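Local coordinates for protein anaerobically-induced outer membrane porin OprE (Pseudomonas aeruginosa, PDB 4FRX) that probably acts as a porin, a beta-barrel channel for the passage of small solutes across the outer membrane, at residues I179-R190 with A261-Y269; Y301-F312 with I326-A337. All coordinates share one frame; numbering follows the deposited sequence.

Contact 1 lies among the loops that join barrel strands; contact 2 also includes the end of strand 295-305. Their centres are about 18 Å apart. Contact 1 pairs two separate loops, one leading to strand 195-203 and one beyond helix 257-261. Contact 2 folds a single connection, between strands 295-305 and 340-349, back on itself. Contact 1 lies farther from the centre of the chain. Its chemistry is partly that of a surface: a salt bridge beside one backbone bond. Contact 2 is larger and more buried, with amide, hydroxyl and backbone bonds plus waters. The two touch: Y269 N probably bonds to D307 O, and S267 O to D309 N.

Contact 1: I179-R190 with A261-Y269; sequences IAGANGSSASSR and ADGYVSSGY
R190 and D262 form a salt bridge, with R190 NH2 3.1 Å from D262 OD1. OD1 lies near the guanidinium plane, but NH2 meets it from above the carboxylate plane; the two planes are 62° apart. A second bond, R190 NE to D262 OD2, is straight but weak at 3.4 Å. On its own loop R190 is held as well. NH1 donates to A187 O and S189 O, both near the guanidinium plane, so the flat group is gripped along its edge from both loops. Water 2 joins S188 O to D262 O.

The root of the same side chain packs on an aromatic ring. R190 CB sits over the face of Y264, 4.0 Å from the centroid and almost on the ring normal. The chain bends at chi2 (-69°), which keeps CD against Y264 CE1 while the guanidinium reaches D262. The other side-chain contacts are smaller: I179 CD1 meets S266 CB, and V265 CG2 reaches G181 O.

G263 has positive phi and closes a Schellman motif after helix 257-261; Y264 then centres an inverse gamma turn. On the facing loop, S186 to S189 form a type I beta turn. Loop 179-190, between strands 174-176 and 195-203, here meets segment 261-269, whose short strand 266-267 pairs with 276-277. Both belong to the loops joining strands of the porin barrel.

One backbone bond crosses the contact, S267 N to A180 O at 3.1 Å. Water 1 also donates to A180 O and ties it to S266 OG. S266 CA adds a CA-H...O contact to A180 O. G181 has positive phi, and its CA lies 3.2 Å from S267 OG. A182 CB closes over V265 O at 3.3 Å, a buried carbonyl with no polar partner in the model.

Contact 2: Y301-F312 with I326-A337; sequences YQILNGDSDFPF and ITDVQIGKFQRA
Q302 reaches across to T327, and its NE2 donates to T327 OG1 at 2.9 Å. The bond is bent, and the hydroxyl is tilted from the amide plane. Q302 CG is anti to the backbone N (chi1 178°) and the chain runs extended from there, which carries the amide from the strand to the loop. T327 OG1 in turn donates to K333 O at 2.6 Å, so this hydroxyl has both a donor and an acceptor role. Water extends the grip on the amide. Water 3 bridges Q302 OE1 to I326 N, and water 4 bridges Q302 NE2 to F334 O.

D309 and F310 supply the second group of bonds. A337 N donates to D309 OD1 at 2.9 Å, from above the carboxylate plane. F310 N donates to Q335 O in a nearly straight bond of the same length, the donor approaching close to the line of the carbonyl. Water 5 links D309 OD2 to Q335 NE2.

Apolar packing fills in between. L304 CD1 presses on the backbone at Q335 C, 3.3 Å away. A337 CB lies against D307 O and S308 O. F312 CZ meets K333 CD at 3.6 Å, while the ring edge of F312 faces Q335 CG. Beyond that ring, K333 NZ forms a salt bridge with D328 OD2 and bonds to S321 O.

Residues 301-305 end strand 295-305, which pairs with strands 280-292 and 340-349. In this beta-barrel porin family fold, the end of a barrel strand thus grips the loop connecting it to the next antiparallel strand, 340-349. I326 O bonds to Q343, and R336 forms a salt bridge with E379 on strand 377-389. The side chains of Q330 and I331 touch strand 399-409, so the loop runs across from strand 340-349 to strands 377-389 and 399-409, consistent with a loop folded inward against the barrel wall.

Contact 1: I179-R190 with A261-Y269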
loop_
_atom_site.group_PDB
_atom_site.type_symbol
_atom_site.label_atom_id
_atom_site.label_comp_id
_atom_site.label_asym_id
_atom_site.label_seq_id
_atom_site.Cartn_x
_atom_site.Cartn_y
_atom_site.Cartn_z
ATOM N N ILE A 179 1.069 5.300 13.513
ATOM C CA ILE A 179 2.037 5.748 12.518
ATOM C C ILE A 179 3.435 5.478 13.080
ATOM O O ILE A 179 3.572 5.232 14.283
ATOM C CB ILE A 179 1.879 7.261 12.196
ATOM C CG1 ILE A 179 2.255 8.124 13.401
ATOM C CG2 ILE A 179 0.446 7.589 11.718
ATOM C CD1 ILE A 179 2.135 9.622 13.137
ATOM N N ALA A 180 4.454 5.506 12.217
ATOM C CA ALA A 180 5.851 5.312 12.629
ATOM C C ALA A 180 6.235 6.358 13.661
ATOM O O ALA A 180 5.931 7.544 13.489
ATOM C CB ALA A 180 6.797 5.408 11.418
ATOM N N GLY A 181 6.897 5.913 14.727
ATOM C CA GLY A 181 7.273 6.794 15.815
ATOM C C GLY A 181 6.426 6.548 17.046
ATOM O O GLY A 181 6.879 6.726 18.167
ATOM N N ALA A 182 5.192 6.129 16.831
ATOM C CA ALA A 182 4.285 5.861 17.947
ATOM C C ALA A 182 3.792 4.430 17.920
ATOM O O ALA A 182 2.969 4.036 18.757
ATOM C CB ALA A 182 3.101 6.804 17.905
ATOM N N ASN A 183 4.271 3.656 16.951
ATOM C CA ASN A 183 3.670 2.355 16.678
ATOM C C ASN A 183 4.414 1.196 17.347
ATOM O O ASN A 183 5.208 1.412 18.261
ATOM C CB ASN A 183 3.500 2.133 15.169
ATOM C CG ASN A 183 4.823 2.064 14.430
ATOM O OD1 ASN A 183 5.895 2.174 15.030
ATOM N ND2 ASN A 183 4.753 1.882 13.113
ATOM N N GLY A 184 4.161 -0.026 16.890
ATOM C CA GLY A 184 4.737 -1.192 17.539
ATOM C C GLY A 184 3.882 -1.625 18.713
ATOM O O GLY A 184 2.696 -1.300 18.763
ATOM N N SER A 185 4.471 -2.351 19.667
ATOM C CA SER A 185 3.681 -2.884 20.779
ATOM C C SER A 185 4.233 -2.569 22.164
ATOM O O SER A 185 3.775 -3.139 23.153
ATOM C CB SER A 185 3.514 -4.399 20.637
ATOM O OG SER A 185 2.725 -4.707 19.512
ATOM N N SER A 186 5.207 -1.669 22.239
ATOM C CA SER A 186 5.781 -1.285 23.529
ATOM C C SER A 186 4.732 -0.568 24.380
ATOM O O SER A 186 3.663 -0.209 23.885
ATOM C CB SER A 186 7.022 -0.404 23.342
ATOM O OG SER A 186 6.687 0.912 22.929
ATOM N N ALA A 187 5.034 -0.373 25.660
ATOM C CA ALA A 187 4.118 0.319 26.556
ATOM C C ALA A 187 3.982 1.789 26.161
ATOM O O ALA A 187 2.963 2.423 26.425
ATOM C CB ALA A 187 4.597 0.197 28.003
ATOM N N SER A 188 5.024 2.327 25.536
ATOM C CA SER A 188 5.052 3.738 25.166
ATOM C C SER A 188 4.239 4.019 23.898
ATOM O O SER A 188 3.942 5.173 23.587
ATOM C CB SER A 188 6.498 4.204 24.962
ATOM O OG SER A 188 7.125 3.482 23.909
ATOM N N SER A 189 3.894 2.964 23.165
ATOM C CA SER A 189 3.180 3.131 21.901
ATOM C C SER A 189 1.811 3.765 22.108
ATOM O O SER A 189 1.193 3.629 23.169
ATOM C CB SER A 189 3.032 1.785 21.196
ATOM O OG SER A 189 2.252 0.901 21.980
ATOM N N ARG A 190 1.344 4.474 21.089
ATOM C CA ARG A 190 0.025 5.084 21.136
ATOM C C ARG A 190 -0.670 4.874 19.809
ATOM O O ARG A 190 -0.029 4.733 18.765
ATOM C CB ARG A 190 0.117 6.579 21.449
ATOM C CG ARG A 190 0.651 6.892 22.840
ATOM C CD ARG A 190 -0.333 6.483 23.931
ATOM N NE ARG A 190 0.113 6.898 25.263
ATOM C CZ ARG A 190 0.834 6.141 26.085
ATOM N NH1 ARG A 190 1.217 4.920 25.717
ATOM N NH2 ARG A 190 1.181 6.608 27.278
ATOM N N ALA A 261 4.202 14.748 24.591
ATOM C CA ALA A 261 4.789 14.232 25.819
ATOM C C ALA A 261 4.216 12.860 26.212
ATOM O O ALA A 261 4.919 12.040 26.807
ATOM C CB ALA A 261 4.595 15.242 26.962
ATOM N N ASP A 262 2.945 12.616 25.898
ATOM C CA ASP A 262 2.320 11.331 26.225
ATOM C C ASP A 262 2.487 10.307 25.096
ATOM O O ASP A 262 1.973 9.198 25.172
ATOM C CB ASP A 262 0.839 11.495 26.565
ATOM C CG ASP A 262 0.224 10.214 27.122
ATOM O OD1 ASP A 262 0.861 9.565 27.983
ATOM O OD2 ASP A 262 -0.880 9.838 26.679
ATOM N N GLY A 263 3.210 10.677 24.049
ATOM C CA GLY A 263 3.553 9.703 23.038
ATOM C C GLY A 263 2.777 9.800 21.740
ATOM O O GLY A 263 2.915 8.929 20.886
ATOM N N TYR A 264 1.968 10.842 21.571
ATOM C CA TYR A 264 1.324 11.044 20.266
ATOM C C TYR A 264 2.283 11.762 19.322
ATOM O O TYR A 264 2.159 12.964 19.078
ATOM C CB TYR A 264 -0.025 11.765 20.390
ATOM C CG TYR A 264 -1.064 10.873 21.035
ATOM C CD1 TYR A 264 -1.077 10.687 22.409
ATOM C CD2 TYR A 264 -1.992 10.175 20.263
ATOM C CE1 TYR A 264 -1.993 9.851 23.011
ATOM C CE2 TYR A 264 -2.928 9.334 20.857
ATOM C CZ TYR A 264 -2.919 9.184 22.237
ATOM O OH TYR A 264 -3.827 8.364 22.861
ATOM N N VAL A 265 3.239 11.001 18.798
ATOM C CA VAL A 265 4.353 11.567 18.049
ATOM C C VAL A 265 4.637 10.815 16.755
ATOM O O VAL A 265 4.265 9.651 16.589
ATOM C CB VAL A 265 5.651 11.567 18.884
ATOM C CG1 VAL A 265 5.558 12.544 20.067
ATOM C CG2 VAL A 265 5.985 10.142 19.363
ATOM N N SER A 266 5.327 11.500 15.849
ATOM C CA SER A 266 5.761 10.918 14.592
ATOM C C SER A 266 7.275 10.905 14.580
ATOM O O SER A 266 7.916 11.811 15.123
ATOM C CB SER A 266 5.283 11.798 13.434
ATOM O OG SER A 266 5.985 11.496 12.238
ATOM N N SER A 267 7.856 9.901 13.937
ATOM C CA SER A 267 9.274 9.955 13.611
ATOM C C SER A 267 9.571 11.149 12.693
ATOM O O SER A 267 8.738 11.560 11.887
ATOM C CB SER A 267 9.719 8.656 12.922
ATOM O OG SER A 267 9.635 7.558 13.815
ATOM N N GLY A 268 10.763 11.706 12.844
ATOM C CA GLY A 268 11.221 12.829 12.051
ATOM C C GLY A 268 12.558 13.237 12.651
ATOM O O GLY A 268 13.199 12.433 13.326
ATOM N N TYR A 269 12.985 14.471 12.413
ATOM C CA TYR A 269 14.178 14.981 13.078
ATOM C C TYR A 269 13.934 16.416 13.523
ATOM O O TYR A 269 13.567 17.273 12.718
ATOM C CB TYR A 269 15.445 14.868 12.221
ATOM C CG TYR A 269 16.643 15.243 13.061
ATOM C CD1 TYR A 269 17.068 14.402 14.091
ATOM C CD2 TYR A 269 17.296 16.459 12.891
ATOM C CE1 TYR A 269 18.121 14.743 14.903
ATOM C CE2 TYR A 269 18.366 16.807 13.713
ATOM C CZ TYR A 269 18.759 15.941 14.720
ATOM O OH TYR A 269 19.814 16.250 15.557
HETATM O O HOH W 1 5.129 8.974 11.102
HETATM O O HOH W 2 4.100 7.378 25.571
#

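Contact 2: Y301-F312 with I326-A337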
loop_
_atom_site.group_PDB
_atom_site.type_symbol
_atom_site.label_atom_id
_atom_site.label_comp_id
_atom_site.label_asym_id
_atom_site.label_seq_id
_atom_site.Cartn_x
_atom_site.Cartn_y
_atom_site.Cartn_z
ATOM N N TYR A 301 11.452 12.444 -9.414
ATOM C CA TYR A 301 12.079 13.153 -8.313
ATOM C C TYR A 301 11.035 13.401 -7.253
ATOM O O TYR A 301 9.876 13.644 -7.563
ATOM C CB TYR A 301 12.710 14.466 -8.784
ATOM C CG TYR A 301 13.845 14.912 -7.896
ATOM C CD1 TYR A 301 15.136 14.447 -8.104
ATOM C CD2 TYR A 301 13.621 15.769 -6.826
ATOM C CE1 TYR A 301 16.180 14.833 -7.279
ATOM C CE2 TYR A 301 14.668 16.168 -6.005
ATOM C CZ TYR A 301 15.938 15.696 -6.235
ATOM O OH TYR A 301 16.973 16.089 -5.404
ATOM N N GLN A 302 11.447 13.285 -5.995
ATOM C CA GLN A 302 10.564 13.523 -4.870
ATOM C C GLN A 302 11.286 14.363 -3.820
ATOM O O GLN A 302 12.427 14.090 -3.499
ATOM C CB GLN A 302 10.192 12.186 -4.250
ATOM C CG GLN A 302 9.305 12.293 -3.026
ATOM C CD GLN A 302 8.887 10.929 -2.562
ATOM O OE1 GLN A 302 7.941 10.352 -3.094
ATOM N NE2 GLN A 302 9.634 10.372 -1.604
ATOM N N ILE A 303 10.593 15.358 -3.278
ATOM C CA ILE A 303 11.157 16.228 -2.265
ATOM C C ILE A 303 10.286 16.204 -1.010
ATOM O O ILE A 303 9.091 16.468 -1.087
ATOM C CB ILE A 303 11.229 17.674 -2.791
ATOM C CG1 ILE A 303 12.128 17.733 -4.032
ATOM C CG2 ILE A 303 11.693 18.636 -1.682
ATOM C CD1 ILE A 303 12.071 19.072 -4.750
ATOM N N LEU A 304 10.887 15.891 0.139
ATOM C CA LEU A 304 10.196 15.964 1.425
ATOM C C LEU A 304 10.748 17.117 2.227
ATOM O O LEU A 304 11.948 17.168 2.482
ATOM C CB LEU A 304 10.442 14.701 2.247
ATOM C CG LEU A 304 10.090 13.376 1.588
ATOM C CD1 LEU A 304 10.021 12.282 2.659
ATOM C CD2 LEU A 304 8.782 13.502 0.866
ATOM N N ASN A 305 9.875 18.021 2.654
ATOM C CA ASN A 305 10.286 19.142 3.515
ATOM C C ASN A 305 9.488 19.110 4.804
ATOM O O ASN A 305 8.387 18.541 4.843
ATOM C CB ASN A 305 10.061 20.480 2.803
ATOM C CG ASN A 305 11.083 20.743 1.710
ATOM O OD1 ASN A 305 12.248 20.378 1.839
ATOM N ND2 ASN A 305 10.656 21.403 0.645
ATOM N N GLY A 306 10.034 19.712 5.858
ATOM C CA GLY A 306 9.403 19.678 7.172
ATOM C C GLY A 306 10.172 18.783 8.137
ATOM O O GLY A 306 11.033 17.994 7.725
ATOM N N ASP A 307 9.843 18.880 9.419
ATOM C CA ASP A 307 10.545 18.130 10.454
ATOM C C ASP A 307 10.117 16.672 10.620
ATOM O O ASP A 307 10.825 15.899 11.251
ATOM C CB ASP A 307 10.365 18.801 11.816
ATOM C CG ASP A 307 11.027 20.152 11.897
ATOM O OD1 ASP A 307 11.953 20.413 11.096
ATOM O OD2 ASP A 307 10.614 20.947 12.772
ATOM N N SER A 308 8.948 16.293 10.114
ATOM C CA SER A 308 8.496 14.916 10.334
ATOM C C SER A 308 8.665 14.086 9.074
ATOM O O SER A 308 8.707 14.631 7.960
ATOM C CB SER A 308 7.037 14.874 10.790
ATOM O OG SER A 308 6.158 14.870 9.670
ATOM N N ASP A 309 8.791 12.776 9.259
ATOM C CA ASP A 309 8.679 11.832 8.149
ATOM C C ASP A 309 7.319 11.995 7.499
ATOM O O ASP A 309 6.395 12.601 8.054
ATOM C CB ASP A 309 8.795 10.382 8.629
ATOM C CG ASP A 309 10.157 10.046 9.224
ATOM O OD1 ASP A 309 11.093 10.885 9.223
ATOM O OD2 ASP A 309 10.280 8.904 9.696
ATOM N N PHE A 310 7.189 11.464 6.300
ATOM C CA PHE A 310 5.889 11.429 5.667
ATOM C C PHE A 310 4.989 10.465 6.440
ATOM O O PHE A 310 5.362 9.312 6.622
ATOM C CB PHE A 310 6.039 10.914 4.250
ATOM C CG PHE A 310 4.728 10.727 3.551
ATOM C CD1 PHE A 310 4.011 11.824 3.092
ATOM C CD2 PHE A 310 4.216 9.450 3.340
ATOM C CE1 PHE A 310 2.802 11.659 2.430
ATOM C CE2 PHE A 310 3.016 9.270 2.685
ATOM C CZ PHE A 310 2.303 10.384 2.224
ATOM N N PRO A 311 3.810 10.928 6.906
ATOM C CA PRO A 311 2.945 10.048 7.707
ATOM C C PRO A 311 1.971 9.194 6.881
ATOM O O PRO A 311 1.402 9.646 5.879
ATOM C CB PRO A 311 2.163 11.041 8.578
ATOM C CG PRO A 311 1.962 12.221 7.650
ATOM C CD PRO A 311 3.276 12.300 6.837
ATOM N N PHE A 312 1.778 7.956 7.329
ATOM C CA PHE A 312 0.855 7.003 6.714
ATOM C C PHE A 312 0.539 5.910 7.746
ATOM O O PHE A 312 1.336 5.661 8.667
ATOM C CB PHE A 312 1.447 6.388 5.439
ATOM C CG PHE A 312 2.798 5.760 5.635
ATOM C CD1 PHE A 312 3.947 6.544 5.655
ATOM C CD2 PHE A 312 2.923 4.391 5.802
ATOM C CE1 PHE A 312 5.204 5.971 5.839
ATOM C CE2 PHE A 312 4.181 3.804 5.985
ATOM C CZ PHE A 312 5.320 4.597 5.993
ATOM N N ILE A 326 6.009 7.719 -4.861
ATOM C CA ILE A 326 6.718 7.089 -5.976
ATOM C C ILE A 326 7.964 6.327 -5.553
ATOM O O ILE A 326 8.551 5.574 -6.352
ATOM C CB ILE A 326 7.065 8.091 -7.115
ATOM C CG1 ILE A 326 7.978 9.215 -6.619
ATOM C CG2 ILE A 326 5.784 8.641 -7.745
ATOM C CD1 ILE A 326 8.516 10.108 -7.756
ATOM N N THR A 327 8.336 6.506 -4.289
ATOM C CA THR A 327 9.512 5.875 -3.706
ATOM C C THR A 327 9.166 4.695 -2.786
ATOM O O THR A 327 10.045 4.149 -2.128
ATOM C CB THR A 327 10.337 6.895 -2.902
ATOM O OG1 THR A 327 9.526 7.443 -1.848
ATOM C CG2 THR A 327 10.839 8.024 -3.808
ATOM N N ASP A 328 7.899 4.292 -2.735
ATOM C CA ASP A 328 7.536 3.138 -1.914
ATOM C C ASP A 328 7.882 1.902 -2.724
ATOM O O ASP A 328 7.165 1.544 -3.647
ATOM C CB ASP A 328 6.051 3.146 -1.529
ATOM C CG ASP A 328 5.686 2.022 -0.544
ATOM O OD1 ASP A 328 5.927 0.836 -0.847
ATOM O OD2 ASP A 328 5.144 2.324 0.539
ATOM N N VAL A 329 8.989 1.261 -2.361
ATOM C CA VAL A 329 9.563 0.170 -3.144
ATOM C C VAL A 329 9.707 -1.085 -2.276
ATOM O O VAL A 329 9.029 -1.215 -1.261
ATOM C CB VAL A 329 10.900 0.588 -3.807
ATOM C CG1 VAL A 329 10.642 1.670 -4.861
ATOM C CG2 VAL A 329 11.873 1.136 -2.766
ATOM N N GLN A 330 10.563 -2.018 -2.677
ATOM C CA GLN A 330 10.508 -3.348 -2.074
ATOM C C GLN A 330 10.956 -3.338 -0.620
ATOM O O GLN A 330 10.352 -3.992 0.229
ATOM C CB GLN A 330 11.313 -4.370 -2.898
ATOM C CG GLN A 330 11.257 -5.774 -2.328
ATOM C CD GLN A 330 12.006 -6.790 -3.171
ATOM O OE1 GLN A 330 12.268 -6.560 -4.354
ATOM N NE2 GLN A 330 12.353 -7.930 -2.560
ATOM N N ILE A 331 12.017 -2.595 -0.330
ATOM C CA ILE A 331 12.516 -2.533 1.040
ATOM C C ILE A 331 12.219 -1.168 1.649
ATOM O O ILE A 331 11.476 -1.077 2.630
ATOM C CB ILE A 331 14.021 -2.850 1.126
ATOM C CG1 ILE A 331 14.282 -4.301 0.699
ATOM C CG2 ILE A 331 14.553 -2.586 2.537
ATOM C CD1 ILE A 331 15.778 -4.690 0.678
ATOM N N GLY A 332 12.773 -0.114 1.056
ATOM C CA GLY A 332 12.655 1.221 1.631
ATOM C C GLY A 332 11.439 1.981 1.135
ATOM O O GLY A 332 10.738 1.518 0.228
ATOM N N LYS A 333 11.177 3.143 1.734
ATOM C CA LYS A 333 10.119 4.022 1.246
ATOM C C LYS A 333 10.620 5.447 0.995
ATOM O O LYS A 333 9.875 6.288 0.491
ATOM C CB LYS A 333 8.922 4.044 2.210
ATOM C CG LYS A 333 8.286 2.673 2.442
ATOM C CD LYS A 333 7.078 2.775 3.374
ATOM C CE LYS A 333 6.549 1.384 3.769
ATOM N NZ LYS A 333 6.124 0.585 2.581
ATOM N N PHE A 334 11.880 5.703 1.344
ATOM C CA PHE A 334 12.511 7.026 1.176
ATOM C C PHE A 334 11.616 8.154 1.701
ATOM O O PHE A 334 11.470 9.194 1.072
ATOM C CB PHE A 334 12.894 7.248 -0.299
ATOM C CG PHE A 334 13.881 6.244 -0.804
ATOM C CD1 PHE A 334 13.483 4.932 -1.059
ATOM C CD2 PHE A 334 15.208 6.588 -0.980
ATOM C CE1 PHE A 334 14.395 3.978 -1.492
ATOM C CE2 PHE A 334 16.128 5.648 -1.419
ATOM C CZ PHE A 334 15.724 4.335 -1.672
ATOM N N GLN A 335 11.057 7.930 2.882
ATOM C CA GLN A 335 9.980 8.745 3.403
ATOM C C GLN A 335 10.423 9.595 4.584
ATOM O O GLN A 335 9.599 10.209 5.255
ATOM C CB GLN A 335 8.802 7.839 3.790
ATOM C CG GLN A 335 8.858 7.221 5.188
ATOM C CD GLN A 335 10.070 6.322 5.432
ATOM O OE1 GLN A 335 10.792 5.945 4.505
ATOM N NE2 GLN A 335 10.297 5.979 6.702
ATOM N N ARG A 336 11.734 9.653 4.814
ATOM C CA ARG A 336 12.282 10.273 6.017
ATOM C C ARG A 336 12.344 11.786 5.907
ATOM O O ARG A 336 12.528 12.326 4.824
ATOM C CB ARG A 336 13.693 9.744 6.290
ATOM C CG ARG A 336 13.798 8.212 6.310
ATOM C CD ARG A 336 15.267 7.808 6.373
ATOM N NE ARG A 336 15.512 6.485 5.803
ATOM C CZ ARG A 336 15.470 5.350 6.495
ATOM N NH1 ARG A 336 15.186 5.369 7.793
ATOM N NH2 ARG A 336 15.711 4.194 5.889
ATOM N N ALA A 337 12.200 12.463 7.041
ATOM C CA ALA A 337 12.281 13.926 7.100
ATOM C C ALA A 337 13.478 14.505 6.350
ATOM O O ALA A 337 14.616 14.132 6.617
ATOM C CB ALA A 337 12.325 14.392 8.556
HETATM O O HOH W 3 5.611 10.631 -4.369
HETATM O O HOH W 4 12.199 11.357 -0.642
HETATM O O HOH W 5 8.428 6.914 8.821
#